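Local coordinates for protein phosphoglycerate oxidoreductase (PDB 4HY3) that probably binds NAD(P) and reduces small 2-oxo acids such as hydroxypyruvate or glyoxylate, as D-isomer specific 2-hydroxyacid dehydrogenases do, at residues A[129-134]-A[316-322]; A[28-34]-A[55-61]; A[201-205]-A[219-224]; A[247-253]-A[270-276]. All blocks are in the same frame, centred on the assembly; numbering follows the deposited sequence.

Interaction 1: residues A[129-134]-A[316-322]; sequences VFAEPV and AGALDSA
Pro133 turns its ring toward the segment 316-322 and fits into the bend of its chain. Its CG rests on the methyl of Ala322, with 3.9 Å between Pro133 CG and Ala322 CB. The neighbouring ring carbon, Pro133 CB, lies 4.1 Å from Leu319 CD2. One turn back, Phe130 meets the bend with its rim: CG is anti to the carbonyl carbon (chi1 -67°), which carries the ring across until Gly317 O sits near its plane, 3.2 Å from Phe130 CD1. The same oxygen accepts the bond from Leu319 N (2.8 Å from Leu319 N to Gly317 O) that closes an inverse gamma turn centred on Ala318, so the aromatic edge abuts the turn itself. Val129 CG2 lies over the centre of one face of the Phe130 ring, while Ala322 CB approaches obliquely. Val129 CB in turn faces Ala322 O at 3.3 Å. At the far end both branches of Val134 approach the methyl of Ala316, CG2 the closer: Val134 CG2 is 3.8 Å from Ala316 CB, and the same branch touches the CA of Gly317. No hydrogen bond crosses this interface, which is held by apolar packing and shape. Each segment contains the start of a helix, 131-147 and 320-338, with Leu319 as N-cap of the second, on the two stretches where the chain passes between the six-stranded sheet and the seven-stranded one. Val129 continues onto Met326 and Met329 of helix 320-338, Val134 touches Leu187 of helix 186-195, and Leu173 of a second subunit packs on Pro133.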
loop_
_atom_site.group_PDB
_atom_site.type_symbol
_atom_site.label_atom_id
_atom_site.label_comp_id
_atom_site.label_asym_id
_atom_site.label_seq_id
_atom_site.Cartn_x
_atom_site.Cartn_y
_atom_site.Cartn_z
ATOM N N VAL A 129 13.626 -15.055 -10.277
ATOM C CA VAL A 129 12.495 -15.962 -10.105
ATOM C C VAL A 129 12.503 -16.663 -8.748
ATOM O O VAL A 129 11.479 -17.097 -8.271
ATOM C CB VAL A 129 12.383 -17.024 -11.223
ATOM C CG1 VAL A 129 12.279 -16.361 -12.589
ATOM C CG2 VAL A 129 13.523 -18.046 -11.159
ATOM N N PHE A 130 13.661 -16.771 -8.123
ATOM C CA PHE A 130 13.740 -17.519 -6.889
ATOM C C PHE A 130 13.461 -16.667 -5.679
ATOM O O PHE A 130 13.505 -17.189 -4.568
ATOM C CB PHE A 130 15.111 -18.128 -6.743
ATOM C CG PHE A 130 15.407 -19.199 -7.748
ATOM C CD1 PHE A 130 14.582 -20.322 -7.861
ATOM C CD2 PHE A 130 16.519 -19.104 -8.563
ATOM C CE1 PHE A 130 14.844 -21.305 -8.783
ATOM C CE2 PHE A 130 16.804 -20.098 -9.474
ATOM C CZ PHE A 130 15.958 -21.201 -9.582
ATOM N N ALA A 131 13.189 -15.370 -5.883
ATOM C CA ALA A 131 12.952 -14.456 -4.786
ATOM C C ALA A 131 11.644 -14.766 -4.094
ATOM O O ALA A 131 11.635 -15.062 -2.902
ATOM C CB ALA A 131 12.968 -13.020 -5.260
ATOM N N GLU A 132 10.537 -14.700 -4.821
ATOM C CA GLU A 132 9.217 -14.818 -4.207
ATOM C C GLU A 132 9.121 -16.156 -3.454
ATOM O O GLU A 132 8.759 -16.170 -2.264
ATOM C CB GLU A 132 8.113 -14.656 -5.259
ATOM C CG GLU A 132 6.711 -14.557 -4.718
ATOM C CD GLU A 132 6.571 -13.441 -3.700
ATOM O OE1 GLU A 132 6.860 -12.271 -4.046
ATOM O OE2 GLU A 132 6.166 -13.721 -2.548
ATOM N N PRO A 133 9.459 -17.283 -4.134
ATOM C CA PRO A 133 9.543 -18.548 -3.403
ATOM C C PRO A 133 10.299 -18.401 -2.057
ATOM O O PRO A 133 9.760 -18.744 -1.021
ATOM C CB PRO A 133 10.306 -19.463 -4.372
ATOM C CG PRO A 133 9.935 -18.949 -5.726
ATOM C CD PRO A 133 9.721 -17.468 -5.579
ATOM N N VAL A 134 11.503 -17.851 -2.074
ATOM C CA VAL A 134 12.288 -17.741 -0.859
ATOM C C VAL A 134 11.746 -16.751 0.177
ATOM O O VAL A 134 11.783 -17.030 1.361
ATOM C CB VAL A 134 13.748 -17.455 -1.179
ATOM C CG1 VAL A 134 14.551 -17.374 0.104
ATOM C CG2 VAL A 134 14.280 -18.566 -2.067
ATOM N N ALA A 316 14.067 -23.735 -0.527
ATOM C CA ALA A 316 13.336 -22.489 -0.417
ATOM C C ALA A 316 12.941 -21.953 -1.793
ATOM O O ALA A 316 11.946 -21.243 -1.918
ATOM C CB ALA A 316 14.144 -21.460 0.364
ATOM N N GLY A 317 13.716 -22.294 -2.820
ATOM C CA GLY A 317 13.541 -21.695 -4.154
ATOM C C GLY A 317 13.113 -22.607 -5.301
ATOM O O GLY A 317 12.496 -22.136 -6.231
ATOM N N ALA A 318 13.428 -23.902 -5.242
ATOM C CA ALA A 318 13.105 -24.834 -6.326
ATOM C C ALA A 318 11.637 -25.228 -6.389
ATOM O O ALA A 318 11.277 -26.335 -6.011
ATOM C CB ALA A 318 13.982 -26.078 -6.229
ATOM N N LEU A 319 10.795 -24.323 -6.879
ATOM C CA LEU A 319 9.375 -24.608 -7.127
ATOM C C LEU A 319 9.124 -24.598 -8.621
ATOM O O LEU A 319 9.699 -23.753 -9.307
ATOM C CB LEU A 319 8.524 -23.500 -6.561
ATOM C CG LEU A 319 7.946 -23.575 -5.172
ATOM C CD1 LEU A 319 9.027 -23.943 -4.184
ATOM C CD2 LEU A 319 7.359 -22.214 -4.839
ATOM N N ASP A 320 8.261 -25.495 -9.129
ATOM C CA ASP A 320 7.977 -25.521 -10.561
ATOM C C ASP A 320 7.633 -24.117 -11.062
ATOM O O ASP A 320 8.245 -23.638 -12.021
ATOM C CB ASP A 320 6.881 -26.515 -10.974
ATOM C CG ASP A 320 6.645 -26.510 -12.517
ATOM O OD1 ASP A 320 7.611 -26.716 -13.325
ATOM O OD2 ASP A 320 5.496 -26.245 -12.934
ATOM N N SER A 321 6.699 -23.445 -10.393
ATOM C CA SER A 321 6.239 -22.159 -10.861
ATOM C C SER A 321 7.365 -21.103 -10.940
ATOM O O SER A 321 7.257 -20.119 -11.685
ATOM C CB SER A 321 5.092 -21.667 -9.999
ATOM O OG SER A 321 5.562 -21.299 -8.735
ATOM N N ALA A 322 8.445 -21.313 -10.188
ATOM C CA ALA A 322 9.589 -20.424 -10.253
ATOM C C ALA A 322 10.268 -20.626 -11.572
ATOM O O ALA A 322 10.634 -19.657 -12.260
ATOM C CB ALA A 322 10.555 -20.710 -9.129
#

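Interaction 2: residues A[28-34]-A[55-61]; sequences RPLAISA and KYEIVEA
Ala31 N donates to Glu57 O over 2.9 Å (Ala31 N to Glu57 O) in a nearly straight bond, 168° at the hydrogen, and the CA-H of Leu30 leans on the same oxygen. Bonds of the same kind tie strand 30-34 to strand 57-60 in parallel register. Glu57 N gives to Pro29 O at 3.0 Å, Val59 N to Ala31 O at 3.1 Å, and Ser33 N to Val59 O at 2.9 Å, this last donor standing above the carbonyl plane; Ala61 N to Ser33 O is weak. On one face of the pair Leu30 CD2 touches Val59 CG1 at 3.9 Å, and Ile32 CG2 meets Ala61 CB at 3.6 Å. On the other, Ser33 CB touches Ile58 CG2. Where the strands begin, Pro29 CB comes in at the edge of the Tyr56 ring, 3.7 Å from Tyr56 CD1. Bent at chi2 and chi3, Arg28 curls back and lays one guanidinium face over the peptide between Tyr56 and Glu57. The chemistry implies a division of labour: main-chain bonds and small apolar contacts hold strand 57-60, outermost of the six-stranded sheet within this chain, against strand 30-34, while the polar side-chain ends reach beyond the pair, Arg28 NH1 bonding to His53 O, Tyr56 OH to Asp338 of helix 320-338, and the Glu57 carboxylate forming a salt bridge with Arg76.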
loop_
_atom_site.group_PDB
_atom_site.type_symbol
_atom_site.label_atom_id
_atom_site.label_comp_id
_atom_site.label_asym_id
_atom_site.label_seq_id
_atom_site.Cartn_x
_atom_site.Cartn_y
_atom_site.Cartn_z
ATOM N N ARG A 28 10.759 -15.637 -39.368
ATOM C CA ARG A 28 10.837 -15.801 -37.899
ATOM C C ARG A 28 12.302 -15.769 -37.504
ATOM O O ARG A 28 13.107 -16.475 -38.080
ATOM C CB ARG A 28 10.168 -17.120 -37.491
ATOM C CG ARG A 28 8.659 -17.096 -37.703
ATOM C CD ARG A 28 8.031 -18.432 -38.070
ATOM N NE ARG A 28 8.895 -19.570 -37.776
ATOM C CZ ARG A 28 8.780 -20.369 -36.721
ATOM N NH1 ARG A 28 7.820 -20.177 -35.815
ATOM N NH2 ARG A 28 9.627 -21.376 -36.593
ATOM N N PRO A 29 12.641 -14.944 -36.518
ATOM C CA PRO A 29 13.965 -14.908 -35.860
ATOM C C PRO A 29 14.388 -16.269 -35.320
ATOM O O PRO A 29 13.563 -17.053 -34.925
ATOM C CB PRO A 29 13.772 -13.955 -34.677
ATOM C CG PRO A 29 12.442 -13.282 -34.906
ATOM C CD PRO A 29 11.631 -14.118 -35.836
ATOM N N LEU A 30 15.672 -16.539 -35.305
ATOM C CA LEU A 30 16.164 -17.828 -34.884
ATOM C C LEU A 30 16.885 -17.699 -33.563
ATOM O O LEU A 30 17.694 -16.789 -33.374
ATOM C CB LEU A 30 17.107 -18.434 -35.931
ATOM C CG LEU A 30 17.708 -19.820 -35.645
ATOM C CD1 LEU A 30 18.172 -20.478 -36.936
ATOM C CD2 LEU A 30 18.860 -19.785 -34.644
ATOM N N ALA A 31 16.600 -18.644 -32.675
ATOM C CA ALA A 31 17.266 -18.734 -31.401
ATOM C C ALA A 31 17.768 -20.145 -31.133
ATOM O O ALA A 31 17.028 -21.127 -31.300
ATOM C CB ALA A 31 16.335 -18.293 -30.284
ATOM N N ILE A 32 19.020 -20.231 -30.683
ATOM C CA ILE A 32 19.639 -21.484 -30.293
ATOM C C ILE A 32 19.286 -21.816 -28.853
ATOM O O ILE A 32 19.371 -20.985 -27.957
ATOM C CB ILE A 32 21.163 -21.409 -30.493
ATOM C CG1 ILE A 32 21.440 -21.001 -31.937
ATOM C CG2 ILE A 32 21.840 -22.745 -30.173
ATOM C CD1 ILE A 32 22.900 -20.834 -32.271
ATOM N N SER A 33 18.876 -23.053 -28.633
ATOM C CA SER A 33 18.581 -23.510 -27.291
ATOM C C SER A 33 19.719 -24.399 -26.757
ATOM O O SER A 33 20.109 -25.364 -27.381
ATOM C CB SER A 33 17.230 -24.207 -27.290
ATOM O OG SER A 33 17.028 -24.923 -26.097
ATOM N N ALA A 34 20.270 -24.031 -25.611
ATOM C CA ALA A 34 21.393 -24.753 -24.986
ATOM C C ALA A 34 21.298 -24.414 -23.516
ATOM O O ALA A 34 22.188 -23.767 -22.953
ATOM C CB ALA A 34 22.723 -24.283 -25.551
ATOM N N LYS A 55 6.550 -18.187 -32.467
ATOM C CA LYS A 55 7.215 -16.953 -32.829
ATOM C C LYS A 55 8.620 -17.066 -33.366
ATOM O O LYS A 55 9.026 -16.217 -34.110
ATOM C CB LYS A 55 7.192 -15.994 -31.653
ATOM C CG LYS A 55 7.566 -14.584 -32.034
ATOM C CD LYS A 55 7.117 -13.614 -30.963
ATOM C CE LYS A 55 6.865 -12.254 -31.591
ATOM N NZ LYS A 55 7.125 -11.227 -30.549
ATOM N N TYR A 56 9.377 -18.086 -32.966
ATOM C CA TYR A 56 10.809 -18.223 -33.320
ATOM C C TYR A 56 11.119 -19.605 -33.892
ATOM O O TYR A 56 10.374 -20.549 -33.628
ATOM C CB TYR A 56 11.689 -17.992 -32.075
ATOM C CG TYR A 56 11.398 -16.690 -31.364
ATOM C CD1 TYR A 56 12.008 -15.498 -31.753
ATOM C CD2 TYR A 56 10.494 -16.638 -30.310
ATOM C CE1 TYR A 56 11.724 -14.295 -31.096
ATOM C CE2 TYR A 56 10.214 -15.453 -29.659
ATOM C CZ TYR A 56 10.827 -14.289 -30.056
ATOM O OH TYR A 56 10.512 -13.132 -29.414
ATOM N N GLU A 57 12.203 -19.726 -34.658
ATOM C CA GLU A 57 12.797 -21.027 -34.901
ATOM C C GLU A 57 13.745 -21.321 -33.762
ATOM O O GLU A 57 14.820 -20.678 -33.633
ATOM C CB GLU A 57 13.640 -21.032 -36.148
ATOM C CG GLU A 57 13.096 -20.239 -37.309
ATOM C CD GLU A 57 14.073 -20.194 -38.475
ATOM O OE1 GLU A 57 13.862 -19.285 -39.343
ATOM O OE2 GLU A 57 15.022 -21.057 -38.501
ATOM N N ILE A 58 13.368 -22.291 -32.937
ATOM C CA ILE A 58 14.208 -22.666 -31.813
ATOM C C ILE A 58 14.928 -23.968 -32.059
ATOM O O ILE A 58 14.328 -25.020 -31.910
ATOM C CB ILE A 58 13.389 -22.757 -30.530
ATOM C CG1 ILE A 58 13.062 -21.348 -30.066
ATOM C CG2 ILE A 58 14.125 -23.532 -29.442
ATOM C CD1 ILE A 58 11.608 -21.080 -30.243
ATOM N N VAL A 59 16.197 -23.899 -32.462
ATOM C CA VAL A 59 17.008 -25.107 -32.696
ATOM C C VAL A 59 17.720 -25.542 -31.424
ATOM O O VAL A 59 18.571 -24.811 -30.875
ATOM C CB VAL A 59 17.984 -25.010 -33.929
ATOM C CG1 VAL A 59 18.005 -23.636 -34.550
ATOM C CG2 VAL A 59 19.389 -25.468 -33.607
ATOM N N GLU A 60 17.332 -26.720 -30.942
ATOM C CA GLU A 60 18.053 -27.375 -29.836
ATOM C C GLU A 60 19.443 -27.781 -30.297
ATOM O O GLU A 60 19.640 -28.182 -31.436
ATOM C CB GLU A 60 17.273 -28.559 -29.294
ATOM C CG GLU A 60 16.439 -28.193 -28.072
ATOM C CD GLU A 60 15.178 -29.027 -27.957
ATOM O OE1 GLU A 60 14.563 -29.265 -28.994
ATOM O OE2 GLU A 60 14.784 -29.452 -26.853
ATOM N N ALA A 61 20.406 -27.597 -29.428
ATOM C CA ALA A 61 21.786 -27.703 -29.769
ATOM C C ALA A 61 22.529 -28.181 -28.548
ATOM O O ALA A 61 22.087 -28.012 -27.416
ATOM C CB ALA A 61 22.320 -26.359 -30.182
#

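Interaction 3: residues A[201-205]-A[219-224]; sequences RIRVF and VEPASL
A beta-alpha-beta unit of the Rossmann-type NAD-binding domain brings Ile202 and Glu220 together, strand 201-205 pairing in parallel with the short strand 220-221. Glu220 N gives to Ile202 O at 2.8 Å, Val204 N to Glu220 O at 2.9 Å, and Ala222 N to Val204 O at 2.8 Å. Beside these bonds the valines interlock, Val219 CB lying 3.5 Å from Val204 CG2, and Val219 CG1 meets Ile202 CG2 at 3.6 Å. In the salt bridge of Arg201 NH2 with Glu220 OE2, 3.1 Å long, the carboxylate stands over one guanidinium face, OE1 above its centre, with the two planes 80° apart. No N-H points at either oxygen, and the attraction is one of charge alone. At the other end Phe205, its CG anti to the backbone N (chi1 166°), puts a ring face under Leu224, whose CB is 4.1 Å from the Phe205 ring centroid and almost on the normal. Ala222 O lies in the ring plane at the edge, 3.4 Å from Phe205 CD1. With an alanine in place of this phenylalanine, Leu224 would probably lose its apolar platform and a gap open beside the start of helix 224-229. Strand 220-221 is outermost in the seven-stranded sheet within this chain; strand 178-182 flanks 201-205 on its other edge, helix 211-216 packs Leu214 on Val204 and Val219, and Val227 of helix 224-229 touches Phe205 and Ala222.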
loop_
_atom_site.group_PDB
_atom_site.type_symbol
_atom_site.label_atom_id
_atom_site.label_comp_id
_atom_site.label_asym_id
_atom_site.label_seq_id
_atom_site.Cartn_x
_atom_site.Cartn_y
_atom_site.Cartn_z
ATOM N N ARG A 201 9.069 -2.519 11.948
ATOM C CA ARG A 201 10.255 -1.700 11.664
ATOM C C ARG A 201 11.426 -2.476 10.996
ATOM O O ARG A 201 11.979 -3.466 11.547
ATOM C CB ARG A 201 10.709 -0.971 12.924
ATOM C CG ARG A 201 11.987 -0.165 12.791
ATOM C CD ARG A 201 11.833 1.078 13.624
ATOM N NE ARG A 201 13.105 1.644 14.047
ATOM C CZ ARG A 201 13.429 2.931 13.933
ATOM N NH1 ARG A 201 12.581 3.803 13.388
ATOM N NH2 ARG A 201 14.615 3.342 14.359
ATOM N N ILE A 202 11.807 -2.014 9.805
ATOM C CA ILE A 202 12.707 -2.801 8.975
ATOM C C ILE A 202 14.067 -2.152 8.694
ATOM O O ILE A 202 14.178 -1.209 7.873
ATOM C CB ILE A 202 12.015 -3.262 7.668
ATOM C CG1 ILE A 202 10.747 -4.052 8.005
ATOM C CG2 ILE A 202 12.975 -4.112 6.841
ATOM C CD1 ILE A 202 9.810 -4.249 6.843
ATOM N N ARG A 203 15.086 -2.691 9.375
ATOM C CA ARG A 203 16.485 -2.248 9.268
ATOM C C ARG A 203 17.224 -3.128 8.310
ATOM O O ARG A 203 17.198 -4.350 8.441
ATOM C CB ARG A 203 17.202 -2.327 10.621
ATOM C CG ARG A 203 16.928 -1.151 11.536
ATOM C CD ARG A 203 17.817 -1.210 12.757
ATOM N NE ARG A 203 17.244 -0.500 13.897
ATOM C CZ ARG A 203 16.435 -1.059 14.790
ATOM N NH1 ARG A 203 16.088 -2.342 14.658
ATOM N NH2 ARG A 203 15.976 -0.340 15.808
ATOM N N VAL A 204 17.912 -2.502 7.370
ATOM C CA VAL A 204 18.585 -3.231 6.311
ATOM C C VAL A 204 20.052 -2.843 6.252
ATOM O O VAL A 204 20.395 -1.666 6.240
ATOM C CB VAL A 204 17.921 -2.968 4.926
ATOM C CG1 VAL A 204 18.789 -3.482 3.770
ATOM C CG2 VAL A 204 16.549 -3.619 4.861
ATOM N N PHE A 205 20.916 -3.840 6.186
ATOM C CA PHE A 205 22.310 -3.576 5.948
ATOM C C PHE A 205 22.696 -3.995 4.530
ATOM O O PHE A 205 22.456 -5.127 4.118
ATOM C CB PHE A 205 23.185 -4.257 7.008
ATOM C CG PHE A 205 24.628 -4.306 6.641
ATOM C CD1 PHE A 205 25.414 -3.162 6.715
ATOM C CD2 PHE A 205 25.201 -5.490 6.193
ATOM C CE1 PHE A 205 26.756 -3.200 6.356
ATOM C CE2 PHE A 205 26.542 -5.543 5.826
ATOM C CZ PHE A 205 27.323 -4.396 5.914
ATOM N N VAL A 219 12.718 0.896 3.474
ATOM C CA VAL A 219 13.487 0.340 4.598
ATOM C C VAL A 219 14.456 1.355 5.201
ATOM O O VAL A 219 14.774 2.374 4.571
ATOM C CB VAL A 219 14.256 -0.983 4.267
ATOM C CG1 VAL A 219 13.310 -2.110 3.915
ATOM C CG2 VAL A 219 15.279 -0.773 3.160
ATOM N N GLU A 220 14.940 1.029 6.402
ATOM C CA GLU A 220 15.884 1.853 7.129
ATOM C C GLU A 220 17.331 1.335 6.992
ATOM O O GLU A 220 17.707 0.332 7.623
ATOM C CB GLU A 220 15.463 1.886 8.594
ATOM C CG GLU A 220 16.223 2.863 9.471
ATOM C CD GLU A 220 15.661 2.892 10.875
ATOM O OE1 GLU A 220 14.425 2.739 11.015
ATOM O OE2 GLU A 220 16.450 3.052 11.834
ATOM N N PRO A 221 18.148 2.027 6.172
ATOM C CA PRO A 221 19.554 1.679 5.956
ATOM C C PRO A 221 20.254 1.713 7.278
ATOM O O PRO A 221 20.053 2.658 8.031
ATOM C CB PRO A 221 20.080 2.820 5.088
ATOM C CG PRO A 221 19.059 3.912 5.158
ATOM C CD PRO A 221 17.753 3.234 5.425
ATOM N N ALA A 222 21.057 0.702 7.577
ATOM C CA ALA A 222 21.574 0.555 8.925
ATOM C C ALA A 222 22.908 -0.206 9.012
ATOM O O ALA A 222 23.342 -0.882 8.078
ATOM C CB ALA A 222 20.516 -0.072 9.835
ATOM N N SER A 223 23.565 -0.063 10.150
ATOM C CA SER A 223 24.809 -0.724 10.405
ATOM C C SER A 223 24.486 -2.172 10.627
ATOM O O SER A 223 23.375 -2.494 11.036
ATOM C CB SER A 223 25.367 -0.167 11.689
ATOM O OG SER A 223 24.730 1.063 11.933
ATOM N N LEU A 224 25.473 -3.034 10.389
ATOM C CA LEU A 224 25.327 -4.462 10.605
ATOM C C LEU A 224 25.028 -4.700 12.050
ATOM O O LEU A 224 24.278 -5.603 12.385
ATOM C CB LEU A 224 26.622 -5.174 10.262
ATOM C CG LEU A 224 26.681 -6.614 9.741
ATOM C CD1 LEU A 224 28.092 -6.818 9.222
ATOM C CD2 LEU A 224 26.342 -7.700 10.748
#

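Interaction 4: residues A[247-253]-A[270-276]; sequences FLGAEAF and VVDFDAL
Leu248 and Asp272 are joined by a backbone hydrogen bond, Asp272 N to Leu248 O at 3.2 Å, and Val271 CA adds a C-H contact to the same oxygen. A second bond runs the other way, from Phe247 N to Val270 O, also 3.2 Å long, and that carbonyl oxygen lies over one face of the Phe247 ring, offset toward its rim. Asp272 has a further polar task as N-cap of helix 273-281: its OD2 accepts from Ala275 N at 2.7 Å, using the anti side of the carboxylate. Among the apolar contacts, Leu248 CD1 meets Val271 CG1 at 3.8 Å, and the methyls of Ala250 and Ala275 face each other, 4.0 Å from CB to CB. The larger aromatic contact is made by Phe253, whose CG, anti to the carbonyl carbon (chi1 -74°), swings the ring across to Leu276. Leu276 lies over one face of it, with Leu276 CA 4.0 Å from the Phe253 centroid in a CH-pi contact and Leu276 CD1 3.5 Å from Phe253 CE1. Phe262 of strand 261-264 stacks edge-to-face with the same ring. A serine in place of Phe253 would probably leave Leu276 and Phe262 without their shared aromatic partner and a gap between the two helix starts. The two loops follow successive strands, 233-236 and 261-264, and lead into helices 250-254 and 273-281, as expected for consecutive beta-alpha units of a Rossmann-type sheet.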
loop_
_atom_site.group_PDB
_atom_site.type_symbol
_atom_site.label_atom_id
_atom_site.label_comp_id
_atom_site.label_asym_id
_atom_site.label_seq_id
_atom_site.Cartn_x
_atom_site.Cartn_y
_atom_site.Cartn_z
ATOM N N PHE A 247 31.875 -14.060 8.285
ATOM C CA PHE A 247 31.527 -13.201 9.439
ATOM C C PHE A 247 30.539 -13.879 10.407
ATOM O O PHE A 247 30.634 -15.094 10.607
ATOM C CB PHE A 247 31.089 -11.783 9.013
ATOM C CG PHE A 247 30.158 -11.746 7.826
ATOM C CD1 PHE A 247 28.861 -11.234 7.959
ATOM C CD2 PHE A 247 30.571 -12.207 6.568
ATOM C CE1 PHE A 247 27.991 -11.191 6.871
ATOM C CE2 PHE A 247 29.706 -12.170 5.473
ATOM C CZ PHE A 247 28.417 -11.657 5.629
ATOM N N LEU A 248 29.619 -13.112 11.014
ATOM C CA LEU A 248 28.651 -13.655 12.010
ATOM C C LEU A 248 29.079 -14.964 12.711
ATOM O O LEU A 248 28.635 -16.067 12.336
ATOM C CB LEU A 248 27.250 -13.865 11.404
ATOM C CG LEU A 248 26.638 -12.827 10.477
ATOM C CD1 LEU A 248 25.451 -13.400 9.739
ATOM C CD2 LEU A 248 26.229 -11.599 11.257
ATOM N N GLY A 249 29.921 -14.835 13.736
ATOM C CA GLY A 249 30.385 -15.993 14.504
ATOM C C GLY A 249 29.839 -16.011 15.916
ATOM O O GLY A 249 28.818 -15.376 16.194
ATOM N N ALA A 250 30.531 -16.721 16.809
ATOM C CA ALA A 250 30.084 -16.876 18.193
ATOM C C ALA A 250 29.749 -15.519 18.823
ATOM O O ALA A 250 28.767 -15.380 19.569
ATOM C CB ALA A 250 31.128 -17.631 19.013
ATOM N N GLU A 251 30.549 -14.520 18.456
ATOM C CA GLU A 251 30.530 -13.188 19.047
ATOM C C GLU A 251 29.367 -12.369 18.474
ATOM O O GLU A 251 28.677 -11.640 19.193
ATOM C CB GLU A 251 31.894 -12.533 18.799
ATOM C CG GLU A 251 32.210 -11.332 19.664
ATOM C CD GLU A 251 31.755 -10.041 19.026
ATOM O OE1 GLU A 251 32.334 -9.663 17.981
ATOM O OE2 GLU A 251 30.817 -9.411 19.567
ATOM N N ALA A 252 29.145 -12.509 17.175
ATOM C CA ALA A 252 27.974 -11.923 16.539
ATOM C C ALA A 252 26.650 -12.409 17.157
ATOM O O ALA A 252 25.726 -11.623 17.339
ATOM C CB ALA A 252 27.998 -12.212 15.052
ATOM N N PHE A 253 26.564 -13.691 17.492
ATOM C CA PHE A 253 25.308 -14.233 18.007
ATOM C C PHE A 253 24.878 -13.727 19.383
ATOM O O PHE A 253 23.757 -13.265 19.549
ATOM C CB PHE A 253 25.292 -15.753 17.930
ATOM C CG PHE A 253 25.118 -16.264 16.532
ATOM C CD1 PHE A 253 23.900 -16.093 15.862
ATOM C CD2 PHE A 253 26.166 -16.886 15.867
ATOM C CE1 PHE A 253 23.737 -16.549 14.563
ATOM C CE2 PHE A 253 26.007 -17.339 14.569
ATOM C CZ PHE A 253 24.792 -17.172 13.918
ATOM N N VAL A 270 28.548 -18.100 5.359
ATOM C CA VAL A 270 28.695 -16.761 5.960
ATOM C C VAL A 270 28.682 -16.753 7.490
ATOM O O VAL A 270 29.151 -15.782 8.101
ATOM C CB VAL A 270 27.637 -15.748 5.444
ATOM C CG1 VAL A 270 27.591 -15.746 3.931
ATOM C CG2 VAL A 270 26.260 -16.037 6.010
ATOM N N VAL A 271 28.125 -17.819 8.085
ATOM C CA VAL A 271 27.956 -17.957 9.549
ATOM C C VAL A 271 28.830 -19.077 10.042
ATOM O O VAL A 271 29.172 -19.962 9.259
ATOM C CB VAL A 271 26.498 -18.330 9.988
ATOM C CG1 VAL A 271 25.499 -17.241 9.606
ATOM C CG2 VAL A 271 26.079 -19.730 9.501
ATOM N N ASP A 272 29.165 -19.066 11.332
ATOM C CA ASP A 272 29.781 -20.242 11.915
ATOM C C ASP A 272 28.709 -21.156 12.445
ATOM O O ASP A 272 28.027 -20.829 13.412
ATOM C CB ASP A 272 30.814 -19.931 12.992
ATOM C CG ASP A 272 31.557 -21.184 13.425
ATOM O OD1 ASP A 272 32.718 -21.363 12.994
ATOM O OD2 ASP A 272 30.953 -22.023 14.139
ATOM N N PHE A 273 28.562 -22.312 11.819
ATOM C CA PHE A 273 27.405 -23.119 12.139
ATOM C C PHE A 273 27.379 -23.518 13.603
ATOM O O PHE A 273 26.378 -23.295 14.296
ATOM C CB PHE A 273 27.239 -24.319 11.205
ATOM C CG PHE A 273 25.826 -24.503 10.751
ATOM C CD1 PHE A 273 25.388 -23.927 9.567
ATOM C CD2 PHE A 273 24.908 -25.179 11.545
ATOM C CE1 PHE A 273 24.067 -24.057 9.165
ATOM C CE2 PHE A 273 23.588 -25.320 11.148
ATOM C CZ PHE A 273 23.168 -24.754 9.960
ATOM N N ASP A 274 28.498 -24.064 14.083
ATOM C CA ASP A 274 28.595 -24.525 15.469
ATOM C C ASP A 274 28.515 -23.337 16.423
ATOM O O ASP A 274 28.040 -23.480 17.544
ATOM C CB ASP A 274 29.871 -25.344 15.721
ATOM C CG ASP A 274 30.416 -26.013 14.455
ATOM O OD1 ASP A 274 30.292 -27.254 14.328
ATOM O OD2 ASP A 274 30.973 -25.289 13.594
ATOM N N ALA A 275 28.964 -22.165 15.979
ATOM C CA ALA A 275 28.712 -20.938 16.742
ATOM C C ALA A 275 27.216 -20.694 16.850
ATOM O O ALA A 275 26.725 -20.395 17.936
ATOM C CB ALA A 275 29.408 -19.734 16.126
ATOM N N LEU A 276 26.494 -20.855 15.732
ATOM C CA LEU A 276 25.025 -20.712 15.712
ATOM C C LEU A 276 24.285 -21.766 16.557
ATOM O O LEU A 276 23.449 -21.425 17.391
ATOM C CB LEU A 276 24.486 -20.668 14.275
ATOM C CG LEU A 276 22.971 -20.882 14.093
ATOM C CD1 LEU A 276 22.131 -19.638 14.366
ATOM C CD2 LEU A 276 22.690 -21.464 12.723
#

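From the N terminus, interaction 2 closes first, a short loop through helices 40-43 and 46-55 at the outer edge of the six-stranded sheet. The chain then reaches 129-134, the opening half of interaction 1, and passes on to the seven-stranded sheet. Within the 181 residues before 316-322 closes that contact, interactions 3 and 4 form one after the other; no two contacts cross. Interaction 3 ties the edge of the seven-stranded sheet, interaction 4 two helix starts, and they touch through Leu224 CD2 and Leu248 CD2, 3.9 Å apart. Interaction 1 joins the two passages of the chain between the sheets. Interactions 2 and 3, centres about 45 Å apart, occupy opposite sides of the chain's centre.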